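Local coordinates for protein formimidoylglutamase (Bacillus subtilis, PDB 3M1R) that hydrolyses N-formimidoyl-L-glutamate to L-glutamate and formamide in histidine degradation, with two manganese ions bound per subunit as cofactor, at residues I93-H96 with K102-H105; S135-I140 with R173-E178; S16-D21 with M25-A30; V82-L87 with G315-P320; M216-G221 with T267-E272. One frame throughout, in Å; residues are numbered along the deposited sequence.

How the contacts relate
Along the chain, contact 3 closes first, then contact 1; contacts 2 and 5 follow in series, and contact 4, joining residues 82-87 to helix 300-318, encloses contacts 1, 2 and 5. All are organised around one parallel sheet. Contacts 3 and 4 touch where Leu-28 and Ala-30 pair with Leu-87, at the edge between strands 29-31 and 87-93; contact 1 follows the other end of strand 87-93. Contact 1 meets contact 2 through His-104 O and Ser-135 OG. Contacts 1 and 5 lie about 34 Å apart, centre to centre. Four lie at subunit interfaces: contacts 3, 4 and 5 with the third, contact 1 with the second; contact 2 lies near the metal site.

Contact 1: residues I93-H96 with K102-H105; sequences IDIH and KSHH
Ser-103 OG receives the backbone N-H of His-96, with 2.9 Å between His-96 N and Ser-103 OG and a bent N-H...O angle of 131°. The hydroxyl is placed for this by a first torsion of -78°, which sets OG beside its own backbone N, facing the loop. The same oxygen is hemmed in by Ile-95 CG2 at 3.1 Å, a tight fit, and has His-96 CB at 3.6 Å. A serine suits the place because it is small enough to let loop and helix come together, as the 5.0 Å between the CA atoms of Ile-95 and Ser-103 implies, yet still gives the loop amide an acceptor. Farther out, the bent chain of Lys-102 runs past the edge of the His-96 ring near its plane; Lys-102 CE is 3.6 Å from His-96 CE1, and the still closer approach to ND1 is doubtful. The ammonium of Lys-102 makes no bond to the ring.

Behind this first shell, Ile-95 and Ser-103 both rest on Leu-47, Ile-95 also on Pro-46, while Asp-99 OD1 accepts from Lys-102 N in the first turn of the helix. Ile-93 pairs antiparallel with a strand of the second subunit, so the sheet runs on across that interface. The whole is a strand-to-helix turn of a beta-alpha-beta crossover, leading from strand 87-93 through helix 100-117 to strand 121-127 in the alpha/beta fold of the arginase family.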
# COMPACT_ATOMS: atom_id res chain seq x y z
N ILE D 93 29.28 6.79 -6.64
CA ILE D 93 29.93 8.05 -6.39
C ILE D 93 29.41 8.59 -5.09
O ILE D 93 28.20 8.66 -4.88
CB ILE D 93 29.67 9.04 -7.50
CG1 ILE D 93 30.27 8.49 -8.80
CG2 ILE D 93 30.30 10.38 -7.15
CD1 ILE D 93 29.81 9.21 -10.02
N ASP D 94 30.33 8.96 -4.21
CA ASP D 94 29.94 9.49 -2.91
C ASP D 94 29.10 10.76 -3.03
O ASP D 94 29.44 11.68 -3.76
CB ASP D 94 31.17 9.76 -2.05
CG ASP D 94 30.82 10.36 -0.73
OD1 ASP D 94 30.36 9.62 0.16
OD2 ASP D 94 30.98 11.59 -0.58
N ILE D 95 27.99 10.80 -2.30
CA ILE D 95 27.11 11.96 -2.36
C ILE D 95 27.06 12.64 -1.00
O ILE D 95 26.86 11.99 0.03
CB ILE D 95 25.67 11.56 -2.78
CG1 ILE D 95 25.68 10.86 -4.14
CG2 ILE D 95 24.75 12.79 -2.79
CD1 ILE D 95 26.30 11.68 -5.25
N HIS D 96 27.24 13.95 -0.99
CA HIS D 96 27.16 14.69 0.26
C HIS D 96 25.73 14.72 0.80
O HIS D 96 24.80 15.11 0.09
CB HIS D 96 27.65 16.12 0.08
CG HIS D 96 27.97 16.80 1.37
ND1 HIS D 96 29.16 17.45 1.59
CD2 HIS D 96 27.27 16.89 2.52
CE1 HIS D 96 29.17 17.94 2.82
NE2 HIS D 96 28.03 17.61 3.40
N LYS D 102 28.58 20.30 -3.74
CA LYS D 102 29.69 19.44 -3.41
C LYS D 102 29.48 18.10 -4.11
O LYS D 102 30.41 17.54 -4.70
CB LYS D 102 29.75 19.24 -1.90
CG LYS D 102 31.14 19.02 -1.36
CD LYS D 102 31.14 19.07 0.16
CE LYS D 102 30.63 20.40 0.68
NZ LYS D 102 31.58 21.53 0.42
N SER D 103 28.25 17.59 -4.04
CA SER D 103 27.89 16.33 -4.67
C SER D 103 28.21 16.32 -6.17
O SER D 103 28.76 15.34 -6.70
CB SER D 103 26.41 16.04 -4.46
OG SER D 103 26.17 15.54 -3.16
N HIS D 104 27.87 17.41 -6.84
CA HIS D 104 28.16 17.54 -8.26
C HIS D 104 29.66 17.50 -8.56
O HIS D 104 30.07 16.86 -9.53
CB HIS D 104 27.53 18.80 -8.84
CG HIS D 104 26.11 18.61 -9.25
ND1 HIS D 104 25.75 18.07 -10.47
CD2 HIS D 104 24.95 18.85 -8.59
CE1 HIS D 104 24.43 18.00 -10.55
NE2 HIS D 104 23.92 18.47 -9.42
N HIS D 105 30.46 18.14 -7.72
CA HIS D 105 31.91 18.07 -7.90
C HIS D 105 32.44 16.65 -7.71
O HIS D 105 33.30 16.19 -8.46
CB HIS D 105 32.63 19.04 -6.97
CG HIS D 105 32.47 20.48 -7.37
ND1 HIS D 105 31.78 21.39 -6.61
CD2 HIS D 105 32.90 21.15 -8.46
CE1 HIS D 105 31.79 22.57 -7.21
NE2 HIS D 105 32.47 22.45 -8.34

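Contact 2: residues S135-I140 with R173-E178; sequences STIKAI and RRLLDE
Ile-137 and Leu-175 join two helices of the arginase-type alpha/beta fold: helix 133-141, which packs on the parallel sheet, and helix 171-178, which comes between strands 147-152 and 186-191 along the chain. The contact is made by methyl groups. Leu-175 CD2 lies 3.9 Å from Ile-137 CG2 and 4.1 Å from Ile-137 CB, while the second branch, Leu-175 CD1, meets Ile-137 CD1 at 3.9 Å. The two side chains cross at about a right angle, and the fork of the leucine spans the branched isoleucine, one methyl to each arm. Leu-175 holds CG anti to its carbonyl carbon (chi1 -68°), which directs the fork at the other helix. Its CD2 also comes within 4.2 Å of Lys-138 N, near the helix backbone.

Both residues are buried, which favours branched aliphatic side chains. Ile-137 packs further on Val-149 of strand 147-152 and on Ile-181, and Leu-175 on Ile-180 in the loop after its helix. The manganese site is near but not touched: the side chain of Ile-137 is about 8 Å from that of Asn-130, and Leu-175 about 8 Å from Asp-157, both inferred metal ligands that here hold calcium.

Polar groups border the apolar patch. Arg-174 NH1 makes a salt bridge to Glu-178 OE2 at 2.9 Å, one turn along the same helix. Tyr-134, one turn before Lys-138 on helix 133-141, hydrogen-bonds through OH to Lys-138 NZ and, across to the other helix, to Glu-178 OE1; its ring receives Arg-174 in a cation-pi contact.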
# COMPACT_ATOMS: atom_id res chain seq x y z
N SER D 135 27.10 17.06 -14.59
CA SER D 135 28.44 16.59 -14.23
C SER D 135 28.94 15.41 -15.10
O SER D 135 30.12 15.35 -15.43
CB SER D 135 28.52 16.24 -12.74
OG SER D 135 28.32 17.39 -11.92
N THR D 136 28.06 14.49 -15.46
CA THR D 136 28.49 13.32 -16.21
C THR D 136 28.93 13.70 -17.61
O THR D 136 30.04 13.39 -18.03
CB THR D 136 27.38 12.27 -16.28
OG1 THR D 136 26.16 12.92 -16.63
CG2 THR D 136 27.22 11.60 -14.95
N ILE D 137 28.06 14.39 -18.33
CA ILE D 137 28.35 14.89 -19.67
C ILE D 137 29.57 15.80 -19.74
O ILE D 137 30.41 15.65 -20.62
CB ILE D 137 27.12 15.59 -20.27
CG1 ILE D 137 26.02 14.57 -20.49
CG2 ILE D 137 27.48 16.26 -21.56
CD1 ILE D 137 24.70 15.16 -20.93
N LYS D 138 29.69 16.72 -18.80
CA LYS D 138 30.87 17.58 -18.76
C LYS D 138 32.16 16.75 -18.68
O LYS D 138 33.17 17.11 -19.27
CB LYS D 138 30.78 18.52 -17.56
CG LYS D 138 31.96 19.46 -17.35
CD LYS D 138 31.57 20.50 -16.28
CE LYS D 138 32.75 20.93 -15.42
NZ LYS D 138 32.27 21.45 -14.09
N ALA D 139 32.13 15.64 -17.94
CA ALA D 139 33.29 14.78 -17.81
C ALA D 139 33.56 14.09 -19.14
O ALA D 139 34.69 14.03 -19.59
CB ALA D 139 33.08 13.75 -16.73
N ILE D 140 32.50 13.58 -19.76
CA ILE D 140 32.64 13.00 -21.08
C ILE D 140 33.24 14.03 -22.01
O ILE D 140 34.28 13.81 -22.62
CB ILE D 140 31.28 12.56 -21.66
CG1 ILE D 140 30.69 11.41 -20.85
CG2 ILE D 140 31.43 12.18 -23.12
CD1 ILE D 140 31.56 10.20 -20.77
N ARG D 173 20.57 23.62 -19.47
CA ARG D 173 20.85 25.05 -19.52
C ARG D 173 22.29 25.30 -19.09
O ARG D 173 23.01 26.09 -19.69
CB ARG D 173 19.88 25.84 -18.62
CG ARG D 173 19.88 27.35 -18.88
CD ARG D 173 18.76 28.05 -18.11
NE ARG D 173 18.53 29.40 -18.63
CZ ARG D 173 17.45 29.77 -19.30
NH1 ARG D 173 17.34 31.02 -19.73
NH2 ARG D 173 16.48 28.90 -19.54
N ARG D 174 22.71 24.60 -18.04
CA ARG D 174 24.08 24.72 -17.56
C ARG D 174 25.05 24.27 -18.65
O ARG D 174 26.03 24.95 -18.92
CB ARG D 174 24.29 23.91 -16.28
CG ARG D 174 24.03 24.70 -15.01
CD ARG D 174 24.35 23.90 -13.76
NE ARG D 174 24.62 24.77 -12.62
CZ ARG D 174 25.81 25.30 -12.36
NH1 ARG D 174 26.85 25.05 -13.15
NH2 ARG D 174 25.97 26.09 -11.30
N LEU D 175 24.75 23.13 -19.28
CA LEU D 175 25.61 22.63 -20.35
C LEU D 175 25.67 23.62 -21.52
O LEU D 175 26.75 24.02 -21.93
CB LEU D 175 25.15 21.24 -20.81
CG LEU D 175 25.34 20.11 -19.80
CD1 LEU D 175 24.39 18.96 -20.08
CD2 LEU D 175 26.78 19.62 -19.76
N LEU D 176 24.51 24.03 -22.04
CA LEU D 176 24.47 24.99 -23.16
C LEU D 176 25.14 26.33 -22.84
O LEU D 176 26.00 26.81 -23.60
CB LEU D 176 23.03 25.24 -23.60
CG LEU D 176 22.47 24.39 -24.75
CD1 LEU D 176 23.54 23.48 -25.30
CD2 LEU D 176 21.30 23.59 -24.29
N ASP D 177 24.76 26.93 -21.72
CA ASP D 177 25.31 28.23 -21.33
C ASP D 177 26.83 28.19 -21.22
O ASP D 177 27.52 29.12 -21.65
CB ASP D 177 24.69 28.72 -20.01
CG ASP D 177 23.27 29.27 -20.19
OD1 ASP D 177 22.87 29.53 -21.35
OD2 ASP D 177 22.56 29.47 -19.18
N GLU D 178 27.36 27.11 -20.67
CA GLU D 178 28.79 27.02 -20.38
C GLU D 178 29.57 26.51 -21.59
O GLU D 178 30.80 26.43 -21.56
CB GLU D 178 29.03 26.16 -19.15
CG GLU D 178 28.42 26.76 -17.89
CD GLU D 178 28.52 25.85 -16.68
OE1 GLU D 178 29.35 24.92 -16.70
OE2 GLU D 178 27.76 26.07 -15.71

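Contact 3: residues S16-D21 with M25-A30; sequences SFKDRD and MSDLIA
Lys-18 and Asp-27 meet at the surface, where a loop carrying an Asx turn passes the approach to the outer strand 29-31 of the parallel sheet. This is the loose side. Lys-18 NZ and Asp-27 OD1 are 3.4 Å apart, a salt bridge with only a weak hydrogen bond, and Asp-27 OD2 is farther from the same nitrogen, at 3.9 Å. The two side chains approach from opposite directions, over backbones whose closest CA atoms, those of Lys-18 and Asp-27, are 10.3 Å apart. A long lysine suits such a gap: CG lies anti to the backbone N (chi1 178°), and after a bend at the next bond the chain runs straight to its ammonium. Asp-27 OD2 accepts from the backbone N of Lys-24, a stronger bond, which probably steadies the carboxylate.

The tight side lies on the flanks. Met-25, a selenomethionine, is buried among Leu-68, Leu-87, Leu-310 and Leu-313, suiting a long apolar chain. Asp-19 and Arg-20 are taken up by the third subunit: Asp-19 OD2 pairs with Arg-159 of that chain, and Arg-20 with its Glu-162 and Asp-163. Just after Asp-27, Leu-28 N donates to Met-25 O at 2.8 Å, making a tight turn before the strand. In the Asx turn the other oxygen of Asp-19, OD1, accepts from Asp-21 N at 2.6 Å, nearly along its C-O axis.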
# COMPACT_ATOMS: atom_id res chain seq x y z
N SER D 16 20.09 -16.93 -3.39
CA SER D 16 18.81 -17.27 -4.00
C SER D 16 18.90 -18.60 -4.73
O SER D 16 19.96 -19.26 -4.76
CB SER D 16 18.35 -16.16 -4.94
OG SER D 16 19.30 -15.91 -5.96
N PHE D 17 17.79 -19.01 -5.32
CA PHE D 17 17.75 -20.26 -6.07
C PHE D 17 18.86 -20.27 -7.12
O PHE D 17 18.95 -19.37 -7.95
CB PHE D 17 16.40 -20.47 -6.74
CG PHE D 17 16.34 -21.71 -7.59
CD1 PHE D 17 16.51 -22.97 -7.03
CD2 PHE D 17 16.11 -21.62 -8.96
CE1 PHE D 17 16.46 -24.11 -7.80
CE2 PHE D 17 16.05 -22.77 -9.75
CZ PHE D 17 16.23 -24.01 -9.17
N LYS D 18 19.70 -21.28 -7.05
CA LYS D 18 20.77 -21.44 -8.02
C LYS D 18 20.36 -22.50 -9.06
O LYS D 18 20.03 -23.63 -8.70
CB LYS D 18 22.08 -21.84 -7.32
CG LYS D 18 23.26 -22.08 -8.27
CD LYS D 18 23.48 -20.87 -9.17
CE LYS D 18 24.65 -21.06 -10.13
NZ LYS D 18 24.67 -20.01 -11.20
N ASP D 19 20.37 -22.10 -10.33
CA ASP D 19 20.16 -23.03 -11.45
C ASP D 19 21.43 -23.10 -12.30
O ASP D 19 21.87 -22.11 -12.88
CB ASP D 19 18.93 -22.63 -12.29
CG ASP D 19 18.66 -23.61 -13.46
OD1 ASP D 19 19.62 -24.20 -14.01
OD2 ASP D 19 17.47 -23.81 -13.83
N ARG D 20 22.01 -24.30 -12.38
CA ARG D 20 23.30 -24.49 -13.04
C ARG D 20 23.23 -24.24 -14.54
O ARG D 20 24.26 -24.04 -15.19
CB ARG D 20 23.77 -25.91 -12.78
CG ARG D 20 22.73 -26.94 -13.13
CD ARG D 20 23.36 -28.23 -13.58
NE ARG D 20 22.36 -29.24 -13.90
CZ ARG D 20 21.68 -29.93 -12.98
NH1 ARG D 20 20.79 -30.84 -13.36
NH2 ARG D 20 21.90 -29.71 -11.69
N ASP D 21 22.03 -24.29 -15.10
CA ASP D 21 21.86 -24.16 -16.54
C ASP D 21 21.53 -22.71 -16.91
O ASP D 21 21.33 -22.36 -18.08
CB ASP D 21 20.75 -25.10 -17.03
CG ASP D 21 21.15 -26.57 -16.94
OD1 ASP D 21 20.28 -27.40 -16.56
OD2 ASP D 21 22.32 -26.88 -17.24
N MSE D 25 22.66 -11.97 -14.91
CA MSE D 25 23.65 -10.90 -14.82
C MSE D 25 24.43 -11.01 -13.52
O MSE D 25 25.61 -10.66 -13.46
CB MSE D 25 22.98 -9.53 -14.96
CG MSE D 25 22.51 -9.24 -16.38
SE MSE D 25 23.98 -9.22 -17.71
CE MSE D 25 24.81 -7.53 -17.17
N SER D 26 23.79 -11.52 -12.48
CA SER D 26 24.47 -11.70 -11.20
C SER D 26 25.69 -12.61 -11.30
O SER D 26 26.60 -12.52 -10.48
CB SER D 26 23.52 -12.27 -10.17
OG SER D 26 22.77 -13.32 -10.74
N ASP D 27 25.71 -13.49 -12.30
CA ASP D 27 26.83 -14.41 -12.47
C ASP D 27 27.97 -13.72 -13.20
O ASP D 27 29.07 -14.26 -13.26
CB ASP D 27 26.39 -15.66 -13.24
CG ASP D 27 25.25 -16.40 -12.55
OD1 ASP D 27 25.34 -16.63 -11.32
OD2 ASP D 27 24.27 -16.76 -13.23
N LEU D 28 27.71 -12.54 -13.74
CA LEU D 28 28.69 -11.87 -14.62
C LEU D 28 29.17 -10.51 -14.11
O LEU D 28 30.06 -9.91 -14.69
CB LEU D 28 28.11 -11.70 -16.02
CG LEU D 28 27.83 -12.97 -16.80
CD1 LEU D 28 26.89 -12.66 -17.92
CD2 LEU D 28 29.14 -13.51 -17.36
N ILE D 29 28.55 -10.03 -13.04
CA ILE D 29 28.88 -8.73 -12.49
C ILE D 29 29.80 -8.92 -11.29
O ILE D 29 29.45 -9.64 -10.36
CB ILE D 29 27.62 -7.96 -12.04
CG1 ILE D 29 26.79 -7.53 -13.25
CG2 ILE D 29 27.97 -6.77 -11.17
CD1 ILE D 29 25.50 -6.78 -12.87
N ALA D 30 30.96 -8.29 -11.33
CA ALA D 30 31.90 -8.37 -10.22
C ALA D 30 32.15 -6.99 -9.62
O ALA D 30 32.26 -5.99 -10.34
CB ALA D 30 33.19 -8.98 -10.67

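Contact 4: residues V82-L87 with G315-P320; sequences VVSELL and GMKLSP
Val-82 and Lys-317 bring an irregular loop and the last turn of helix 300-318 together, their CA atoms 6.3 Å apart. Lys-317 carries the meeting. Its CG stands anti to the backbone N (chi1 180°), and a bend at the next bond lets the aliphatic chain pass Val-82, with Lys-317 CD 3.7 Å from Val-82 O. The ammonium continues along the loop, where Lys-317 NZ lies 3.5 Å from Ser-84 CB, a contact and not a bond. Its polar partners stand just before the loop: a salt bridge to Glu-80 OE1 and a hydrogen bond to His-81 O. Lysine fits because one chain supplies both an apolar stem to cover the loop and a charge at its end. With an alanine here, Glu-80 would probably be left without its charge mate and His-81 O without this donor, and a gap would open beside Val-82.

Val-82 also rests on Leu-313 and Lys-314 of the same helix and on Phe-194 of the third subunit. The loop itself connects strand 80-81 to strand 87-93, whose first residue, Leu-87, bonds to Leu-28 and Ala-30 and packs on Pro-40 and Leu-42 of strand 39-45.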
# COMPACT_ATOMS: atom_id res chain seq x y z
N VAL D 82 25.04 -11.10 -23.39
CA VAL D 82 25.35 -9.72 -23.78
C VAL D 82 26.65 -9.24 -23.17
O VAL D 82 27.21 -8.24 -23.60
CB VAL D 82 24.24 -8.73 -23.40
CG1 VAL D 82 22.98 -8.97 -24.22
CG2 VAL D 82 23.97 -8.77 -21.90
N VAL D 83 27.12 -9.94 -22.14
CA VAL D 83 28.44 -9.71 -21.59
C VAL D 83 29.29 -10.93 -21.91
O VAL D 83 28.98 -12.04 -21.49
CB VAL D 83 28.40 -9.48 -20.08
CG1 VAL D 83 29.79 -9.51 -19.49
CG2 VAL D 83 27.72 -8.17 -19.77
N SER D 84 30.36 -10.74 -22.67
CA SER D 84 31.21 -11.86 -23.06
C SER D 84 32.10 -12.33 -21.91
O SER D 84 32.18 -13.52 -21.63
CB SER D 84 32.05 -11.51 -24.30
OG SER D 84 32.54 -10.19 -24.22
N GLU D 85 32.75 -11.38 -21.24
CA GLU D 85 33.64 -11.71 -20.13
C GLU D 85 32.98 -11.48 -18.78
O GLU D 85 32.35 -12.37 -18.21
CB GLU D 85 34.95 -10.92 -20.24
CG GLU D 85 34.79 -9.48 -20.73
CD GLU D 85 35.34 -9.27 -22.13
OE1 GLU D 85 35.45 -8.10 -22.57
OE2 GLU D 85 35.67 -10.28 -22.80
N LEU D 86 33.14 -10.27 -18.24
CA LEU D 86 32.47 -9.89 -17.02
C LEU D 86 32.21 -8.40 -17.08
O LEU D 86 32.82 -7.69 -17.88
CB LEU D 86 33.30 -10.25 -15.79
CG LEU D 86 34.69 -9.63 -15.64
CD1 LEU D 86 34.59 -8.15 -15.43
CD2 LEU D 86 35.46 -10.28 -14.49
N LEU D 87 31.31 -7.92 -16.22
CA LEU D 87 30.96 -6.51 -16.17
C LEU D 87 31.29 -6.00 -14.79
O LEU D 87 30.74 -6.48 -13.81
CB LEU D 87 29.47 -6.38 -16.44
CG LEU D 87 28.87 -5.00 -16.61
CD1 LEU D 87 29.34 -4.37 -17.92
CD2 LEU D 87 27.35 -5.12 -16.58
N GLY D 315 23.26 -3.81 -27.96
CA GLY D 315 23.65 -2.97 -29.07
C GLY D 315 25.15 -2.86 -29.16
O GLY D 315 25.72 -2.94 -30.24
N MSE D 316 25.81 -2.70 -28.02
CA MSE D 316 27.27 -2.64 -28.01
C MSE D 316 27.90 -3.95 -28.50
O MSE D 316 28.84 -3.93 -29.30
CB MSE D 316 27.80 -2.23 -26.64
CG MSE D 316 27.33 -0.84 -26.20
SE MSE D 316 27.68 -0.49 -24.33
CE MSE D 316 29.60 -0.18 -24.48
N LYS D 317 27.38 -5.08 -28.03
CA LYS D 317 27.89 -6.38 -28.44
C LYS D 317 27.72 -6.58 -29.95
O LYS D 317 28.50 -7.26 -30.59
CB LYS D 317 27.22 -7.53 -27.66
CG LYS D 317 27.70 -8.92 -28.05
CD LYS D 317 28.21 -9.74 -26.87
CE LYS D 317 28.88 -11.04 -27.36
NZ LYS D 317 29.20 -12.03 -26.28
N LEU D 318 26.70 -5.94 -30.50
CA LEU D 318 26.33 -6.09 -31.90
C LEU D 318 27.12 -5.16 -32.82
O LEU D 318 27.24 -5.42 -34.01
CB LEU D 318 24.85 -5.76 -32.04
CG LEU D 318 24.00 -6.67 -32.92
CD1 LEU D 318 24.69 -8.00 -33.18
CD2 LEU D 318 22.64 -6.88 -32.26
N SER D 319 27.64 -4.07 -32.27
CA SER D 319 28.26 -3.04 -33.10
C SER D 319 29.60 -3.49 -33.68
O SER D 319 30.38 -4.15 -32.99
CB SER D 319 28.43 -1.73 -32.33
OG SER D 319 29.78 -1.44 -32.07
N PRO D 320 29.87 -3.12 -34.94
CA PRO D 320 31.11 -3.39 -35.68
C PRO D 320 32.31 -2.62 -35.14
O PRO D 320 33.44 -2.96 -35.45
CB PRO D 320 30.80 -2.87 -37.09
CG PRO D 320 29.32 -2.71 -37.16
CD PRO D 320 28.87 -2.42 -35.76

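Contact 5: residues M216-G221 with T267-E272; sequences MIREKG and TDELLE
Ile-217 opens the contact lightly, its CG2 lying 4.4 Å from Glu-269 OE2, so that a buried aliphatic side chain borders the carboxylate. Arg-218, next along, does most of the work. Its chain bends at the second torsion and carries the guanidinium to Glu-269, which it grips end-on with two nitrogens. Arg-218 NH1 donates to Glu-269 OE2 at 2.6 Å with a nearly straight N-H...O angle of 170°, and Arg-218 NH2 to Glu-269 OE1 at 2.9 Å, on that oxygen's syn lone pair. The two bonds hold the flat groups nearly coplanar, 24° apart, and so limit the rotation of both. Glu-269 reaches across with an extended chain, and its OE1 also accepts from Tyr-266 N. With a glutamine in its place, one paired acceptor and the negative charge are gone, and Arg-218 would probably be left without its charge mate, its guanidinium freer to turn. Right after Lys-220, Gly-221 leaves the helix with positive phi, where a side chain would collide with the carbonyl O of Lys-220, and takes the N-cap position of helix 222-234.

Helix 267-278, on the other side of the ion pair, packs through Leu-271 on helix 300-318 and leads to strand 283-289.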
# COMPACT_ATOMS: atom_id res chain seq x y z
N MSE D 216 5.55 14.27 -33.32
CA MSE D 216 6.38 13.98 -34.49
C MSE D 216 6.79 12.51 -34.49
O MSE D 216 6.75 11.85 -35.53
CB MSE D 216 7.64 14.86 -34.49
CG MSE D 216 7.36 16.34 -34.75
SE MSE D 216 8.79 17.51 -34.12
CE MSE D 216 10.26 16.75 -35.15
N ILE D 217 7.17 12.01 -33.32
CA ILE D 217 7.63 10.64 -33.16
C ILE D 217 6.50 9.67 -33.49
O ILE D 217 6.72 8.62 -34.07
CB ILE D 217 8.15 10.40 -31.72
CG1 ILE D 217 9.49 11.11 -31.54
CG2 ILE D 217 8.31 8.93 -31.42
CD1 ILE D 217 9.91 11.23 -30.10
N ARG D 218 5.27 10.04 -33.13
CA ARG D 218 4.13 9.17 -33.35
C ARG D 218 3.74 9.07 -34.82
O ARG D 218 3.31 8.02 -35.28
CB ARG D 218 2.94 9.60 -32.50
CG ARG D 218 3.05 9.16 -31.05
CD ARG D 218 2.50 7.76 -30.85
NE ARG D 218 2.87 7.19 -29.55
CZ ARG D 218 3.98 6.48 -29.36
NH1 ARG D 218 4.81 6.27 -30.38
NH2 ARG D 218 4.27 6.00 -28.17
N GLU D 219 3.87 10.16 -35.56
CA GLU D 219 3.56 10.09 -36.98
C GLU D 219 4.71 9.52 -37.79
O GLU D 219 4.48 8.79 -38.75
CB GLU D 219 3.10 11.44 -37.53
CG GLU D 219 3.98 12.62 -37.18
CD GLU D 219 3.44 13.93 -37.73
OE1 GLU D 219 3.85 14.30 -38.85
OE2 GLU D 219 2.60 14.58 -37.04
N LYS D 220 5.94 9.83 -37.40
CA LYS D 220 7.11 9.43 -38.18
C LYS D 220 7.72 8.11 -37.67
O LYS D 220 8.34 7.37 -38.43
CB LYS D 220 8.16 10.56 -38.16
CG LYS D 220 9.44 10.28 -38.92
CD LYS D 220 9.36 10.75 -40.36
CE LYS D 220 9.35 12.27 -40.47
NZ LYS D 220 10.63 12.88 -40.00
N GLY D 221 7.51 7.81 -36.39
CA GLY D 221 8.07 6.61 -35.78
C GLY D 221 9.41 6.91 -35.13
O GLY D 221 10.23 7.64 -35.68
N THR D 267 7.69 1.18 -23.35
CA THR D 267 9.04 0.68 -23.08
C THR D 267 9.71 -0.08 -24.25
O THR D 267 10.88 0.11 -24.52
CB THR D 267 9.10 -0.18 -21.80
OG1 THR D 267 8.45 0.50 -20.73
CG2 THR D 267 10.56 -0.42 -21.40
N ASP D 268 8.96 -0.93 -24.94
CA ASP D 268 9.52 -1.69 -26.05
C ASP D 268 10.03 -0.77 -27.18
O ASP D 268 11.05 -1.05 -27.80
CB ASP D 268 8.50 -2.70 -26.57
CG ASP D 268 7.17 -2.06 -26.88
OD1 ASP D 268 7.09 -1.30 -27.87
OD2 ASP D 268 6.20 -2.32 -26.13
N GLU D 269 9.30 0.31 -27.42
CA GLU D 269 9.75 1.38 -28.30
C GLU D 269 11.09 1.97 -27.85
O GLU D 269 11.99 2.18 -28.65
CB GLU D 269 8.74 2.51 -28.25
CG GLU D 269 8.11 2.89 -29.55
CD GLU D 269 7.14 4.04 -29.36
OE1 GLU D 269 6.51 4.12 -28.27
OE2 GLU D 269 7.04 4.87 -30.28
N LEU D 270 11.21 2.27 -26.55
CA LEU D 270 12.45 2.81 -26.01
C LEU D 270 13.57 1.78 -26.14
O LEU D 270 14.69 2.11 -26.56
CB LEU D 270 12.27 3.24 -24.55
CG LEU D 270 13.46 3.84 -23.76
CD1 LEU D 270 14.05 5.05 -24.48
CD2 LEU D 270 13.07 4.20 -22.29
N LEU D 271 13.29 0.54 -25.76
CA LEU D 271 14.34 -0.48 -25.75
C LEU D 271 14.94 -0.61 -27.15
O LEU D 271 16.16 -0.70 -27.31
CB LEU D 271 13.82 -1.82 -25.23
CG LEU D 271 13.29 -1.86 -23.79
CD1 LEU D 271 12.71 -3.24 -23.47
CD2 LEU D 271 14.38 -1.53 -22.80
N GLU D 272 14.08 -0.61 -28.17
CA GLU D 272 14.53 -0.79 -29.54
C GLU D 272 15.42 0.38 -29.95
O GLU D 272 16.44 0.19 -30.59
CB GLU D 272 13.33 -0.92 -30.49
CG GLU D 272 13.59 -1.74 -31.74
CD GLU D 272 14.02 -3.17 -31.44
OE1 GLU D 272 14.69 -3.78 -32.29
OE2 GLU D 272 13.70 -3.68 -30.34